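Local coordinates for protein adenylyltransferase VopS (Vibrio parahaemolyticus, PDB 3LET), which transfers AMP from ATP to a specific threonine of the host Rho GTPases RhoA, Rac and Cdc42, blocking effector binding and so actin assembly in infected cells, at residues S21-H26 and M69-L74; A173-N178 and N300-N305. All coordinates share one frame; numbering follows the deposited sequence.

Interaction 1: residues S21-H26 and M69-L74; sequences SSSVEH and MTEVML
The carboxylate of E71 reaches across from helix 58-75 and takes hold of the first turn of helix 23-30, meeting both the backbone and the side chain of S23. The main bond is from S23 N to E71 OE2, 2.8 Å with an N-H...O angle of 154°, and it uses the syn lone pair of that oxygen. The same amide makes a weak second bond to E71 OE1 at 3.4 Å. S23 OG donates to E71 OE1 as well, 2.6 Å away, arriving from above the carboxylate plane. Two donors from one residue, one of them well out of the plane, should limit how the carboxylate can rotate. The glutamate gets there by a chain that runs straight beyond CG (chi2 168°), while S23 OG sits between its own N and carbonyl carbon (chi1 70°), turned to the same side as the amide, which lets both reach the one carboxylate.

Packing beside these bonds is slight: CA and CB of S22 each lie 3.5 Å from E71 OE2, and P39 at the start of helix 39-45 touches both S23 and E71.

Within the 21-26 segment, S22 is the N-cap. Its OG accepts from V24 N at 3.2 Å and donates to E25 OE1 at 2.7 Å, so the hydroxyl links the cap to the third residue after it. H26 NE2 hydrogen-bonds E60 of the same helix 58-75 that carries E71.

Amide N-H groups at a helix start lack acceptors from the preceding turn, and the positive end of the helix dipole would favour a carboxylate there. The arrangement is a helix start with S22 as its N-cap, where E71 from another helix takes the first-turn amide and hydroxyl of S23, joining two helices of the all-helical N-terminal region of VopS.

Interaction 2: residues A173-N178 and N300-N305; sequences AAWIIN and NPLAMN
W175 lays its indole against P301 and L302, tying helix 168-179 to the short loop that leads into helix 304-311 of the Fic (Fido) fold, the mainly helical AMP-transferring module. The CH-pi contact comes first. P301 CB stands over one face of the indole, 4.1 Å from the centroid of the five-membered ring and 22° off its normal; the closest carbon is W175 CD1, at 3.9 Å. The tryptophan ring is carried out to the loop because CG lies anti to the backbone N of W175 (chi1 174°).

Apolar packing continues onto the next residue. L302 CB comes to 4.1 Å from W175 CZ2, on the benzene half of the indole, so the two neighbouring loop residues are spread along the ring system. L302 N approaches the indole obliquely, 3.9 Å from NE1; it is buried here and has no partner in the model, which probably carries an energetic cost.

Three further aromatic rings meet the indole: F160 comes edge-to-face, while Y289 and F299 meet it at an incline. R286 on helix 281-295, an ATP-binding residue by similarity, also touches it, with side chains about 4 Å apart, so the contact probably borders the nucleotide site.

The polar link across the contact is made by water. One molecule accepts from W175 NE1 at 2.9 Å and donates to L302 O at 2.7 Å, bridging a gap in which the nitrogen and that carbonyl oxygen themselves stand 4.0 Å apart.

Interactions 1 and 2 lie on opposite sides of the chain's centre, their own centres 49 Å apart and their nearest atoms about 35 Å apart, so neither touches the other. They come in series along the chain: interaction 1 is complete by residue 74, and interaction 2 opens only at 173. No helix is common to both. The first joins helices 23-30 and 58-75 in the N-terminal region, the second joins helix 168-179 to the loop before helix 304-311, in the catalytic part. The elongated molecule thus has a separate tie on each side of its centre, and only interaction 2 comes close to a putative ATP-binding residue.

Interaction 1: residues S21-H26 and M69-L74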
ATOM      1  N   SER A  21      -3.846   9.740 -25.878  1.00 39.66           N
ATOM      2  CA  SER A  21      -3.147  10.014 -24.633  1.00 40.20           C
ATOM      3  C   SER A  21      -4.117  10.157 -23.455  1.00 37.49           C
ATOM      4  O   SER A  21      -3.715   9.994 -22.312  1.00 29.88           O
ATOM      5  CB  SER A  21      -2.261  11.254 -24.771  1.00 46.18           C
ATOM      6  OG  SER A  21      -2.976  12.336 -25.344  1.00 51.01           O
ATOM      7  N   SER A  22      -5.390  10.437 -23.727  1.00 25.79           N
ATOM      8  CA  SER A  22      -6.366  10.566 -22.641  1.00 26.04           C
ATOM      9  C   SER A  22      -7.788  10.354 -23.137  1.00 27.01           C
ATOM     10  O   SER A  22      -8.028  10.213 -24.349  1.00 24.02           O
ATOM     11  CB  SER A  22      -6.271  11.949 -22.006  1.00 35.67           C
ATOM     12  OG  SER A  22      -6.930  12.918 -22.797  1.00 27.09           O
ATOM     13  N   SER A  23      -8.737  10.385 -22.206  1.00 20.67           N
ATOM     14  CA  SER A  23     -10.134  10.167 -22.552  1.00 21.31           C
ATOM     15  C   SER A  23     -10.668  11.287 -23.435  1.00 21.43           C
ATOM     16  O   SER A  23     -11.630  11.091 -24.169  1.00 21.84           O
ATOM     17  CB  SER A  23     -10.983  10.076 -21.281  1.00 21.71           C
ATOM     18  OG  SER A  23     -11.074  11.345 -20.627  1.00 21.10           O
ATOM     19  N   VAL A  24     -10.058  12.465 -23.357  1.00 22.75           N
ATOM     20  CA  VAL A  24     -10.551  13.597 -24.129  1.00 22.23           C
ATOM     21  C   VAL A  24     -10.388  13.331 -25.629  1.00 25.85           C
ATOM     22  O   VAL A  24     -11.348  13.431 -26.390  1.00 25.67           O
ATOM     23  CB  VAL A  24      -9.823  14.891 -23.722  1.00 24.68           C
ATOM     24  CG1 VAL A  24     -10.153  16.027 -24.692  1.00 30.90           C
ATOM     25  CG2 VAL A  24     -10.168  15.258 -22.248  1.00 23.75           C
ATOM     26  N   GLU A  25      -9.183  12.963 -26.056  1.00 24.83           N
ATOM     27  CA  GLU A  25      -8.969  12.665 -27.475  1.00 26.95           C
ATOM     28  C   GLU A  25      -9.762  11.436 -27.904  1.00 30.76           C
ATOM     29  O   GLU A  25     -10.310  11.403 -29.004  1.00 34.11           O
ATOM     30  CB  GLU A  25      -7.482  12.434 -27.775  1.00 35.55           C
ATOM     31  CG  GLU A  25      -6.611  13.671 -27.626  1.00 50.46           C
ATOM     32  CD  GLU A  25      -6.216  13.956 -26.182  1.00 53.67           C
ATOM     33  OE1 GLU A  25      -6.188  13.010 -25.366  1.00 46.39           O
ATOM     34  OE2 GLU A  25      -5.917  15.131 -25.868  1.00 49.04           O
ATOM     35  N   HIS A  26      -9.807  10.419 -27.047  1.00 24.02           N
ATOM     36  CA  HIS A  26     -10.617   9.218 -27.312  1.00 25.76           C
ATOM     37  C   HIS A  26     -12.097   9.560 -27.549  1.00 29.41           C
ATOM     38  O   HIS A  26     -12.703   9.118 -28.526  1.00 28.65           O
ATOM     39  CB  HIS A  26     -10.489   8.238 -26.136  1.00 19.15           C
ATOM     40  CG  HIS A  26     -11.144   6.913 -26.368  1.00 21.34           C
ATOM     41  ND1 HIS A  26     -10.756   5.769 -25.701  1.00 24.97           N
ATOM     42  CD2 HIS A  26     -12.159   6.543 -27.184  1.00 24.40           C
ATOM     43  CE1 HIS A  26     -11.504   4.752 -26.094  1.00 22.85           C
ATOM     44  NE2 HIS A  26     -12.361   5.194 -26.999  1.00 24.28           N
ATOM     45  N   MET A  69     -13.770   8.804 -16.038  1.00 13.39           N
ATOM     46  CA  MET A  69     -13.988   8.859 -14.576  1.00 12.79           C
ATOM     47  C   MET A  69     -12.688   8.865 -13.793  1.00 14.12           C
ATOM     48  O   MET A  69     -12.531   9.620 -12.808  1.00 15.24           O
ATOM     49  CB  MET A  69     -14.804   7.669 -14.146  1.00 21.04           C
ATOM     50  CG  MET A  69     -16.155   7.793 -14.777  1.00 31.03           C
ATOM     51  SD  MET A  69     -17.140   8.605 -13.588  1.00 48.94           S
ATOM     52  CE  MET A  69     -17.895   7.068 -13.062  1.00 29.90           C
ATOM     53  N   THR A  70     -11.749   8.043 -14.231  1.00 13.98           N
ATOM     54  CA  THR A  70     -10.447   7.982 -13.555  1.00 18.46           C
ATOM     55  C   THR A  70      -9.751   9.329 -13.631  1.00 16.16           C
ATOM     56  O   THR A  70      -9.234   9.838 -12.627  1.00 14.03           O
ATOM     57  CB  THR A  70      -9.539   6.921 -14.199  1.00 18.25           C
ATOM     58  OG1 THR A  70     -10.149   5.644 -14.042  1.00 15.87           O
ATOM     59  CG2 THR A  70      -8.134   6.888 -13.514  1.00 17.04           C
ATOM     60  N   GLU A  71      -9.704   9.908 -14.826  1.00 15.02           N
ATOM     61  CA  GLU A  71      -9.080  11.231 -15.017  1.00 13.81           C
ATOM     62  C   GLU A  71      -9.765  12.296 -14.169  1.00 19.60           C
ATOM     63  O   GLU A  71      -9.101  13.091 -13.533  1.00 16.03           O
ATOM     64  CB  GLU A  71      -9.122  11.651 -16.491  1.00 13.17           C
ATOM     65  CG  GLU A  71      -8.151  10.792 -17.313  1.00 18.07           C
ATOM     66  CD  GLU A  71      -8.356  10.944 -18.798  1.00 20.94           C
ATOM     67  OE1 GLU A  71      -8.999  11.918 -19.205  1.00 26.35           O
ATOM     68  OE2 GLU A  71      -7.858  10.080 -19.541  1.00 26.48           O
ATOM     69  N   VAL A  72     -11.092  12.307 -14.135  1.00 14.25           N
ATOM     70  CA  VAL A  72     -11.777  13.289 -13.290  1.00 13.18           C
ATOM     71  C   VAL A  72     -11.341  13.065 -11.842  1.00 13.61           C
ATOM     72  O   VAL A  72     -11.036  14.018 -11.119  1.00 12.85           O
ATOM     73  CB  VAL A  72     -13.303  13.175 -13.381  1.00 16.42           C
ATOM     74  CG1 VAL A  72     -13.962  14.056 -12.318  1.00 26.47           C
ATOM     75  CG2 VAL A  72     -13.764  13.600 -14.776  1.00 14.03           C
ATOM     76  N   MET A  73     -11.339  11.812 -11.416  1.00 12.60           N
ATOM     77  CA  MET A  73     -11.084  11.525  -9.999  1.00 15.73           C
ATOM     78  C   MET A  73      -9.657  11.947  -9.603  1.00 13.01           C
ATOM     79  O   MET A  73      -9.421  12.402  -8.490  1.00 15.05           O
ATOM     80  CB  MET A  73     -11.292  10.037  -9.699  1.00 16.10           C
ATOM     81  CG  MET A  73     -12.760   9.616  -9.566  1.00 17.57           C
ATOM     82  SD  MET A  73     -13.789  10.720  -8.548  1.00 20.12           S
ATOM     83  CE  MET A  73     -13.073  10.519  -6.928  1.00 18.58           C
ATOM     84  N   LEU A  74      -8.693  11.774 -10.496  1.00 15.25           N
ATOM     85  CA  LEU A  74      -7.316  12.147 -10.155  1.00 12.71           C
ATOM     86  C   LEU A  74      -7.157  13.664  -9.994  1.00 16.82           C
ATOM     87  O   LEU A  74      -6.202  14.131  -9.349  1.00 18.54           O
ATOM     88  CB  LEU A  74      -6.349  11.627 -11.239  1.00 12.92           C
ATOM     89  CG  LEU A  74      -6.195  10.106 -11.264  1.00 18.18           C
ATOM     90  CD1 LEU A  74      -5.543   9.658 -12.587  1.00 20.35           C
ATOM     91  CD2 LEU A  74      -5.351   9.616 -10.053  1.00 18.74           C
TER

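Interaction 2: residues A173-N178 and N300-N305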
ATOM      1  N   ALA A 173      16.672 -15.301  14.296  1.00 12.57           N
ATOM      2  CA  ALA A 173      15.879 -16.338  13.615  1.00 16.20           C
ATOM      3  C   ALA A 173      14.883 -16.996  14.562  1.00 18.42           C
ATOM      4  O   ALA A 173      13.710 -17.118  14.241  1.00 12.81           O
ATOM      5  CB  ALA A 173      16.773 -17.396  12.965  1.00 12.99           C
ATOM      6  N   ALA A 174      15.330 -17.389  15.751  1.00 15.21           N
ATOM      7  CA  ALA A 174      14.435 -17.989  16.740  1.00 14.10           C
ATOM      8  C   ALA A 174      13.269 -17.097  17.121  1.00 17.30           C
ATOM      9  O   ALA A 174      12.150 -17.579  17.344  1.00 17.12           O
ATOM     10  CB  ALA A 174      15.228 -18.354  18.028  1.00 19.00           C
ATOM     11  N   TRP A 175      13.547 -15.802  17.222  1.00 11.25           N
ATOM     12  CA  TRP A 175      12.541 -14.821  17.612  1.00 11.54           C
ATOM     13  C   TRP A 175      11.493 -14.739  16.519  1.00 12.64           C
ATOM     14  O   TRP A 175      10.301 -14.801  16.798  1.00 14.01           O
ATOM     15  CB  TRP A 175      13.184 -13.460  17.823  1.00  9.98           C
ATOM     16  CG  TRP A 175      12.180 -12.361  18.078  1.00 10.39           C
ATOM     17  CD1 TRP A 175      11.355 -12.202  19.181  1.00 15.52           C
ATOM     18  CD2 TRP A 175      11.942 -11.247  17.233  1.00 11.89           C
ATOM     19  NE1 TRP A 175      10.607 -11.047  19.039  1.00 16.77           N
ATOM     20  CE2 TRP A 175      10.956 -10.446  17.860  1.00 15.05           C
ATOM     21  CE3 TRP A 175      12.478 -10.835  16.004  1.00 14.86           C
ATOM     22  CZ2 TRP A 175      10.482  -9.278  17.274  1.00 15.74           C
ATOM     23  CZ3 TRP A 175      12.006  -9.668  15.439  1.00 13.49           C
ATOM     24  CH2 TRP A 175      11.017  -8.917  16.069  1.00 15.04           C
ATOM     25  N   ILE A 176      11.943 -14.611  15.280  1.00 15.55           N
ATOM     26  CA  ILE A 176      10.993 -14.518  14.160  1.00 13.75           C
ATOM     27  C   ILE A 176      10.163 -15.812  14.069  1.00 16.80           C
ATOM     28  O   ILE A 176       8.941 -15.781  13.940  1.00 13.17           O
ATOM     29  CB  ILE A 176      11.733 -14.265  12.822  1.00 11.14           C
ATOM     30  CG1 ILE A 176      12.543 -12.963  12.884  1.00 13.37           C
ATOM     31  CG2 ILE A 176      10.711 -14.173  11.661  1.00 15.86           C
ATOM     32  CD1 ILE A 176      13.551 -12.813  11.733  1.00 19.48           C
ATOM     33  N   ILE A 177      10.847 -16.951  14.132  1.00 11.63           N
ATOM     34  CA  ILE A 177      10.215 -18.252  13.975  1.00 12.04           C
ATOM     35  C   ILE A 177       9.154 -18.431  15.039  1.00 17.25           C
ATOM     36  O   ILE A 177       8.052 -18.891  14.747  1.00 15.91           O
ATOM     37  CB  ILE A 177      11.262 -19.396  14.058  1.00 16.67           C
ATOM     38  CG1 ILE A 177      12.076 -19.438  12.760  1.00 15.55           C
ATOM     39  CG2 ILE A 177      10.581 -20.774  14.302  1.00 15.94           C
ATOM     40  CD1 ILE A 177      13.416 -20.260  12.850  1.00 16.96           C
ATOM     41  N   ASN A 178       9.467 -18.030  16.272  1.00 15.71           N
ATOM     42  CA  ASN A 178       8.536 -18.183  17.383  1.00 15.52           C
ATOM     43  C   ASN A 178       7.316 -17.284  17.264  1.00 15.53           C
ATOM     44  O   ASN A 178       6.179 -17.701  17.544  1.00 19.86           O
ATOM     45  CB  ASN A 178       9.235 -17.871  18.699  1.00 21.54           C
ATOM     46  CG  ASN A 178       8.337 -18.098  19.890  1.00 34.09           C
ATOM     47  OD1 ASN A 178       8.045 -19.233  20.251  1.00 32.73           O
ATOM     48  ND2 ASN A 178       7.881 -17.016  20.494  1.00 25.14           N
ATOM     49  N   ASN A 300      18.147  -7.222  19.715  1.00 17.56           N
ATOM     50  CA  ASN A 300      17.324  -7.044  20.899  1.00 24.75           C
ATOM     51  C   ASN A 300      15.883  -7.419  20.552  1.00 14.50           C
ATOM     52  O   ASN A 300      15.256  -6.736  19.757  1.00 22.32           O
ATOM     53  CB  ASN A 300      17.360  -5.573  21.307  1.00 34.23           C
ATOM     54  CG  ASN A 300      18.788  -5.048  21.472  1.00 49.91           C
ATOM     55  OD1 ASN A 300      19.469  -5.385  22.435  1.00 42.91           O
ATOM     56  ND2 ASN A 300      19.239  -4.217  20.528  1.00 38.82           N
ATOM     57  N   PRO A 301      15.364  -8.514  21.123  1.00 18.16           N
ATOM     58  CA  PRO A 301      14.006  -8.921  20.740  1.00 18.00           C
ATOM     59  C   PRO A 301      12.984  -7.922  21.316  1.00 22.30           C
ATOM     60  O   PRO A 301      13.231  -7.337  22.371  1.00 21.54           O
ATOM     61  CB  PRO A 301      13.873 -10.303  21.395  1.00 23.00           C
ATOM     62  CG  PRO A 301      14.820 -10.230  22.569  1.00 30.00           C
ATOM     63  CD  PRO A 301      15.999  -9.516  21.998  1.00 28.87           C
ATOM     64  N   LEU A 302      11.870  -7.706  20.629  1.00 17.69           N
ATOM     65  CA  LEU A 302      10.868  -6.740  21.085  1.00 17.90           C
ATOM     66  C   LEU A 302       9.864  -7.364  22.027  1.00 17.94           C
ATOM     67  O   LEU A 302       9.317  -8.422  21.741  1.00 24.96           O
ATOM     68  CB  LEU A 302      10.075  -6.196  19.883  1.00 15.44           C
ATOM     69  CG  LEU A 302      10.844  -5.303  18.907  1.00 20.97           C
ATOM     70  CD1 LEU A 302      10.008  -5.004  17.635  1.00 19.25           C
ATOM     71  CD2 LEU A 302      11.247  -4.014  19.597  1.00 22.88           C
ATOM     72  N   ALA A 303       9.573  -6.688  23.137  1.00 20.02           N
ATOM     73  CA  ALA A 303       8.444  -7.093  23.983  1.00 27.04           C
ATOM     74  C   ALA A 303       7.142  -6.892  23.197  1.00 22.12           C
ATOM     75  O   ALA A 303       7.107  -6.095  22.279  1.00 21.05           O
ATOM     76  CB  ALA A 303       8.411  -6.268  25.261  1.00 34.32           C
ATOM     77  N   MET A 304       6.081  -7.615  23.544  1.00 21.13           N
ATOM     78  CA  MET A 304       4.801  -7.424  22.862  1.00 27.01           C
ATOM     79  C   MET A 304       4.301  -6.008  23.047  1.00 22.94           C
ATOM     80  O   MET A 304       3.760  -5.404  22.128  1.00 19.31           O
ATOM     81  CB  MET A 304       3.750  -8.396  23.383  1.00 38.01           C
ATOM     82  CG  MET A 304       3.939  -9.814  22.891  1.00 49.68           C
ATOM     83  SD  MET A 304       2.505 -10.831  23.304  1.00 69.20           S
ATOM     84  CE  MET A 304       1.146  -9.717  22.898  1.00 38.38           C
ATOM     85  N   ASN A 305       4.471  -5.488  24.254  1.00 24.84           N
ATOM     86  CA  ASN A 305       4.157  -4.098  24.540  1.00 28.00           C
ATOM     87  C   ASN A 305       4.858  -3.129  23.591  1.00 22.46           C
ATOM     88  O   ASN A 305       4.275  -2.119  23.177  1.00 22.06           O
ATOM     89  CB  ASN A 305       4.583  -3.779  25.972  1.00 27.20           C
ATOM     90  CG  ASN A 305       3.531  -4.148  26.974  1.00 38.23           C
ATOM     91  OD1 ASN A 305       2.399  -4.492  26.610  1.00 42.36           O
ATOM     92  ND2 ASN A 305       3.884  -4.079  28.251  1.00 38.84           N
TER
HETATM   93  O   HOH W   1       8.064 -10.101  20.100  1.00 26.96           O